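Local coordinates for protein Aln2 (Streptomyces sp. CM020, PDB 6P7L) that is of uncertain function but, as a SnoaL-like member of the NTF2 superfamily, probably takes part in biosynthesis of the polyketide antibiotic alnumycin, at residues L36-M48 and D143-R157. Sequence-based numbering, arbitrary orientation.
Sequences LYVEVTQFYARQM and DTLVRVSGVLRSRSR
Gln47 and Arg157 approach from opposite directions at the buried end of this helix-on-hairpin contact, Gln47 OE1 lying at the guanidinium edge, in its plane, with amide and guanidinium planes 88° apart. Arg157 directs both terminal nitrogens at that oxygen: NH2 lies 2.8 Å from Gln47 OE1 in the carbonyl plane, on a lone pair, whereas NH1 reaches it from above that plane. Gln47 NE2 donates to Ser154 OG (3.1 Å), close to the amide plane, and also bonds Thr62, fixing the rotation of the amide. Asp143 takes the NE edge of Arg157 side-on, NE to OD1 and NH2 to OD2, a salt bridge that shares NH2 with Gln47. Asp143 OD2 accepts from Tyr44 OH on its anti lone pair at 2.6 Å and from Arg157 NH2 above the carboxylate plane; Tyr120 OH also bonds it.

Between the two polar ends the packing is largely apolar. The Phe43 ring has Ser154 OG at its edge, CZ to OG 3.5 Å, and its CE2 touches Leu145 CD2 at 3.8 Å. Val40 CG2 meets Leu152 CD1.

Near the hairpin turn, Glu39 leaves CB with CG anti to the backbone N (chi1 -170°) and runs extended toward the strands. Its CG meets Leu152 CD1 at 3.8 Å; beyond CD, OE2 takes Arg147 NH1 (2.7 Å) and OE1 takes NH2 (2.8 Å), a bidentate salt bridge, its carboxylate and guanidinium nearly coplanar (28° apart). Leu152 CD2 lies over one guanidinium face, offset toward the rim, and a water links Glu39 OE2 to Leu152 N.

Strands 143-148 and 151-157, joined by a type I' turn, pair antiparallel beneath helix 36-48, the helix-over-curved-sheet packing of the NTF2-like α+β cone fold.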
loop_
_atom_site.group_PDB
_atom_site.type_symbol
_atom_site.label_atom_id
_atom_site.label_comp_id
_atom_site.label_asym_id
_atom_site.label_seq_id
_atom_site.Cartn_x
_atom_site.Cartn_y
_atom_site.Cartn_z
ATOM N N LEU A 36 -9.339 14.643 6.756
ATOM C CA LEU A 36 -7.906 14.906 6.641
ATOM C C LEU A 36 -7.176 13.701 6.082
ATOM O O LEU A 36 -6.321 13.831 5.198
ATOM C CB LEU A 36 -7.293 15.294 7.995
ATOM C CG LEU A 36 -5.781 15.527 7.908
ATOM C CD1 LEU A 36 -5.566 16.740 6.984
ATOM C CD2 LEU A 36 -5.170 15.773 9.239
ATOM N N TYR A 37 -7.496 12.505 6.594
ATOM C CA TYR A 37 -6.838 11.298 6.097
ATOM C C TYR A 37 -7.039 11.129 4.590
ATOM O O TYR A 37 -6.074 10.905 3.831
ATOM C CB TYR A 37 -7.359 10.083 6.848
ATOM C CG TYR A 37 -6.615 8.858 6.478
ATOM C CD1 TYR A 37 -5.402 8.559 7.102
ATOM C CD2 TYR A 37 -7.068 8.022 5.476
ATOM C CE1 TYR A 37 -4.697 7.442 6.764
ATOM C CE2 TYR A 37 -6.343 6.889 5.118
ATOM C CZ TYR A 37 -5.164 6.619 5.782
ATOM O OH TYR A 37 -4.400 5.515 5.453
ATOM N N VAL A 38 -8.283 11.270 4.135
ATOM C CA VAL A 38 -8.560 11.154 2.713
ATOM C C VAL A 38 -7.787 12.219 1.944
ATOM O O VAL A 38 -7.198 11.935 0.896
ATOM C CB VAL A 38 -10.070 11.242 2.459
ATOM C CG1 VAL A 38 -10.396 11.384 0.979
ATOM C CG2 VAL A 38 -10.766 9.998 3.021
ATOM N N GLU A 39 -7.772 13.453 2.459
ATOM C CA GLU A 39 -7.071 14.551 1.796
ATOM C C GLU A 39 -5.584 14.246 1.638
ATOM O O GLU A 39 -4.984 14.545 0.590
ATOM C CB GLU A 39 -7.261 15.833 2.588
ATOM C CG GLU A 39 -6.765 17.054 1.850
ATOM C CD GLU A 39 -6.949 18.330 2.611
ATOM O OE1 GLU A 39 -7.227 18.294 3.846
ATOM O OE2 GLU A 39 -6.831 19.382 1.945
ATOM N N VAL A 40 -4.977 13.668 2.681
ATOM C CA VAL A 40 -3.571 13.283 2.645
ATOM C C VAL A 40 -3.327 12.186 1.611
ATOM O O VAL A 40 -2.368 12.259 0.832
ATOM C CB VAL A 40 -3.101 12.859 4.053
ATOM C CG1 VAL A 40 -1.717 12.207 4.009
ATOM C CG2 VAL A 40 -3.079 14.050 4.998
ATOM N N THR A 41 -4.185 11.164 1.563
ATOM C CA THR A 41 -3.951 10.106 0.576
ATOM C C THR A 41 -4.000 10.660 -0.838
ATOM O O THR A 41 -3.257 10.206 -1.721
ATOM C CB THR A 41 -4.954 8.951 0.673
ATOM O OG1 THR A 41 -6.259 9.338 0.193
ATOM C CG2 THR A 41 -5.052 8.392 2.097
ATOM N N GLN A 42 -4.891 11.614 -1.077
ATOM C CA GLN A 42 -5.055 12.165 -2.424
ATOM C C GLN A 42 -3.894 13.088 -2.767
ATOM O O GLN A 42 -3.439 13.123 -3.915
ATOM C CB GLN A 42 -6.397 12.896 -2.544
ATOM C CG GLN A 42 -7.588 11.967 -2.323
ATOM C CD GLN A 42 -7.537 10.778 -3.256
ATOM O OE1 GLN A 42 -7.773 10.904 -4.462
ATOM N NE2 GLN A 42 -7.100 9.637 -2.717
ATOM N N PHE A 43 -3.418 13.868 -1.791
ATOM C CA PHE A 43 -2.233 14.689 -2.013
ATOM C C PHE A 43 -1.049 13.838 -2.460
ATOM O O PHE A 43 -0.376 14.147 -3.447
ATOM C CB PHE A 43 -1.881 15.443 -0.735
ATOM C CG PHE A 43 -0.588 16.218 -0.834
ATOM C CD1 PHE A 43 -0.534 17.455 -1.444
ATOM C CD2 PHE A 43 0.576 15.685 -0.291
ATOM C CE1 PHE A 43 0.659 18.150 -1.506
ATOM C CE2 PHE A 43 1.757 16.355 -0.375
ATOM C CZ PHE A 43 1.800 17.594 -0.986
ATOM N N TYR A 44 -0.787 12.757 -1.749
ATOM C CA TYR A 44 0.394 11.952 -2.044
ATOM C C TYR A 44 0.242 11.176 -3.357
ATOM O O TYR A 44 1.215 11.036 -4.117
ATOM C CB TYR A 44 0.640 10.990 -0.894
ATOM C CG TYR A 44 1.317 11.559 0.312
ATOM C CD1 TYR A 44 2.450 12.352 0.194
ATOM C CD2 TYR A 44 0.811 11.340 1.580
ATOM C CE1 TYR A 44 3.070 12.874 1.315
ATOM C CE2 TYR A 44 1.442 11.822 2.678
ATOM C CZ TYR A 44 2.552 12.593 2.571
ATOM O OH TYR A 44 3.181 13.115 3.668
ATOM N N ALA A 45 -0.966 10.677 -3.643
ATOM C CA ALA A 45 -1.183 9.984 -4.904
ATOM C C ALA A 45 -0.866 10.919 -6.064
ATOM O O ALA A 45 -0.134 10.557 -7.002
ATOM C CB ALA A 45 -2.634 9.474 -4.986
ATOM N N ARG A 46 -1.400 12.145 -6.004
ATOM C CA ARG A 46 -1.159 13.097 -7.088
ATOM C C ARG A 46 0.299 13.534 -7.103
ATOM O O ARG A 46 0.908 13.683 -8.177
ATOM C CB ARG A 46 -2.106 14.282 -6.933
ATOM C CG ARG A 46 -3.614 13.848 -7.162
ATOM C CD ARG A 46 -4.606 14.943 -7.274
ATOM N NE ARG A 46 -5.747 14.485 -8.082
ATOM C CZ ARG A 46 -6.801 13.835 -7.596
ATOM N NH1 ARG A 46 -6.886 13.574 -6.299
ATOM N NH2 ARG A 46 -7.786 13.457 -8.399
ATOM N N GLN A 47 0.896 13.722 -5.930
ATOM C CA GLN A 47 2.288 14.162 -5.899
ATOM C C GLN A 47 3.209 13.126 -6.543
ATOM O O GLN A 47 4.126 13.477 -7.308
ATOM C CB GLN A 47 2.723 14.423 -4.465
ATOM C CG GLN A 47 4.076 15.135 -4.326
ATOM C CD GLN A 47 4.520 15.220 -2.890
ATOM O OE1 GLN A 47 4.646 14.181 -2.211
ATOM N NE2 GLN A 47 4.731 16.441 -2.396
ATOM N N MET A 48 3.007 11.843 -6.214
ATOM C CA MET A 48 3.892 10.808 -6.749
ATOM C C MET A 48 3.551 10.520 -8.216
ATOM O O MET A 48 4.453 10.209 -9.014
ATOM C CB MET A 48 3.822 9.513 -5.934
ATOM C CG MET A 48 4.494 9.556 -4.571
ATOM S SD MET A 48 6.239 10.072 -4.654
ATOM C CE MET A 48 5.959 11.732 -4.261
ATOM N N ASP A 143 7.261 13.623 6.831
ATOM C CA ASP A 143 6.863 14.847 6.158
ATOM C C ASP A 143 6.137 15.789 7.112
ATOM O O ASP A 143 5.496 15.357 8.076
ATOM C CB ASP A 143 5.867 14.580 5.000
ATOM C CG ASP A 143 6.503 13.990 3.766
ATOM O OD1 ASP A 143 7.738 14.106 3.588
ATOM O OD2 ASP A 143 5.708 13.370 2.990
ATOM N N THR A 144 6.160 17.078 6.802
ATOM C CA THR A 144 5.156 17.987 7.336
ATOM C C THR A 144 4.444 18.617 6.148
ATOM O O THR A 144 5.082 18.947 5.127
ATOM C CB THR A 144 5.724 19.089 8.250
ATOM O OG1 THR A 144 6.444 20.040 7.464
ATOM C CG2 THR A 144 6.602 18.491 9.321
ATOM N N LEU A 145 3.125 18.733 6.278
ATOM C CA LEU A 145 2.273 19.368 5.286
ATOM C C LEU A 145 1.582 20.568 5.913
ATOM O O LEU A 145 1.282 20.592 7.118
ATOM C CB LEU A 145 1.211 18.397 4.730
ATOM C CG LEU A 145 1.704 16.999 4.395
ATOM C CD1 LEU A 145 0.536 16.052 4.121
ATOM C CD2 LEU A 145 2.663 17.059 3.245
ATOM N N VAL A 146 1.313 21.565 5.077
ATOM C CA VAL A 146 0.626 22.767 5.519
ATOM C C VAL A 146 -0.447 23.101 4.497
ATOM O O VAL A 146 -0.368 22.714 3.334
ATOM C CB VAL A 146 1.587 23.949 5.710
ATOM C CG1 VAL A 146 2.574 23.660 6.824
ATOM C CG2 VAL A 146 2.303 24.306 4.388
ATOM N N ARG A 147 -1.450 23.842 4.942
ATOM C CA ARG A 147 -2.569 24.231 4.094
ATOM C C ARG A 147 -2.338 25.640 3.552
ATOM O O ARG A 147 -2.072 26.565 4.321
ATOM C CB ARG A 147 -3.872 24.168 4.889
ATOM C CG ARG A 147 -5.128 24.202 4.062
ATOM C CD ARG A 147 -6.325 23.918 4.961
ATOM N NE ARG A 147 -6.210 22.595 5.589
ATOM C CZ ARG A 147 -6.425 21.456 4.944
ATOM N NH1 ARG A 147 -6.764 21.515 3.665
ATOM N NH2 ARG A 147 -6.297 20.270 5.569
ATOM N N VAL A 148 -2.426 25.796 2.226
ATOM C CA VAL A 148 -2.228 27.090 1.575
ATOM C C VAL A 148 -3.395 27.309 0.638
ATOM O O VAL A 148 -3.609 26.510 -0.286
ATOM C CB VAL A 148 -0.892 27.156 0.801
ATOM C CG1 VAL A 148 -0.733 28.496 0.100
ATOM C CG2 VAL A 148 0.248 26.906 1.761
ATOM N N SER A 149 -4.155 28.385 0.890
ATOM C CA SER A 149 -5.396 28.684 0.179
ATOM C C SER A 149 -6.277 27.441 0.113
ATOM O O SER A 149 -6.809 27.075 -0.937
ATOM C CB SER A 149 -5.140 29.279 -1.213
ATOM O OG SER A 149 -4.109 30.242 -1.139
ATOM N N GLY A 150 -6.321 26.705 1.220
ATOM C CA GLY A 150 -7.246 25.613 1.396
ATOM C C GLY A 150 -6.746 24.261 0.966
ATOM O O GLY A 150 -7.472 23.275 1.140
ATOM N N VAL A 151 -5.538 24.176 0.411
ATOM C CA VAL A 151 -5.065 22.917 -0.146
ATOM C C VAL A 151 -3.767 22.545 0.547
ATOM O O VAL A 151 -2.979 23.408 0.939
ATOM C CB VAL A 151 -4.864 22.975 -1.674
ATOM C CG1 VAL A 151 -6.127 23.469 -2.369
ATOM C CG2 VAL A 151 -3.674 23.837 -2.002
ATOM N N LEU A 152 -3.529 21.249 0.671
ATOM C CA LEU A 152 -2.285 20.798 1.281
ATOM C C LEU A 152 -1.090 21.012 0.361
ATOM O O LEU A 152 -1.184 20.868 -0.869
ATOM C CB LEU A 152 -2.394 19.329 1.656
ATOM C CG LEU A 152 -3.230 19.008 2.887
ATOM C CD1 LEU A 152 -3.152 17.469 3.093
ATOM C CD2 LEU A 152 -2.795 19.738 4.132
ATOM N N ARG A 153 0.043 21.337 0.984
ATOM C CA ARG A 153 1.340 21.498 0.342
ATOM C C ARG A 153 2.406 20.879 1.239
ATOM O O ARG A 153 2.263 20.847 2.466
ATOM C CB ARG A 153 1.666 22.980 0.117
ATOM C CG ARG A 153 0.583 23.744 -0.637
ATOM C CD ARG A 153 0.718 23.585 -2.165
ATOM N NE ARG A 153 1.926 24.249 -2.645
ATOM C CZ ARG A 153 2.063 25.555 -2.821
ATOM N NH1 ARG A 153 1.053 26.371 -2.579
ATOM N NH2 ARG A 153 3.222 26.054 -3.239
ATOM N N SER A 154 3.489 20.424 0.630
ATOM C CA SER A 154 4.625 19.895 1.381
ATOM C C SER A 154 5.477 21.040 1.925
ATOM O O SER A 154 5.827 21.968 1.184
ATOM C CB SER A 154 5.459 18.989 0.490
ATOM O OG SER A 154 4.986 17.653 0.466
ATOM N N ARG A 155 5.781 20.990 3.226
ATOM C CA ARG A 155 6.690 21.942 3.869
ATOM C C ARG A 155 8.061 21.364 4.172
ATOM O O ARG A 155 9.077 22.056 4.026
ATOM C CB ARG A 155 6.073 22.481 5.160
ATOM C CG ARG A 155 6.979 23.456 5.902
ATOM C CD ARG A 155 6.242 24.138 7.069
ATOM N NE ARG A 155 6.469 23.453 8.342
ATOM C CZ ARG A 155 5.871 23.772 9.485
ATOM N NH1 ARG A 155 5.003 24.770 9.522
ATOM N NH2 ARG A 155 6.140 23.088 10.589
ATOM N N SER A 156 8.113 20.096 4.570
ATOM C CA SER A 156 9.336 19.429 4.983
ATOM C C SER A 156 9.234 17.994 4.517
ATOM O O SER A 156 8.148 17.420 4.550
ATOM C CB SER A 156 9.480 19.455 6.556
ATOM O OG SER A 156 10.450 18.534 7.031
ATOM N N ARG A 157 10.336 17.422 4.042
ATOM C CA ARG A 157 10.404 15.991 3.768
ATOM C C ARG A 157 11.784 15.532 4.238
ATOM O O ARG A 157 12.794 16.133 3.847
ATOM C CB ARG A 157 10.203 15.683 2.285
ATOM C CG ARG A 157 10.421 14.222 1.934
ATOM C CD ARG A 157 9.722 13.767 0.664
ATOM N NE ARG A 157 8.295 13.856 0.855
ATOM C CZ ARG A 157 7.380 13.955 -0.110
ATOM N NH1 ARG A 157 7.738 13.922 -1.395
ATOM N NH2 ARG A 157 6.100 14.090 0.236
HETATM O O HOH W 1 -5.621 19.416 -0.321
#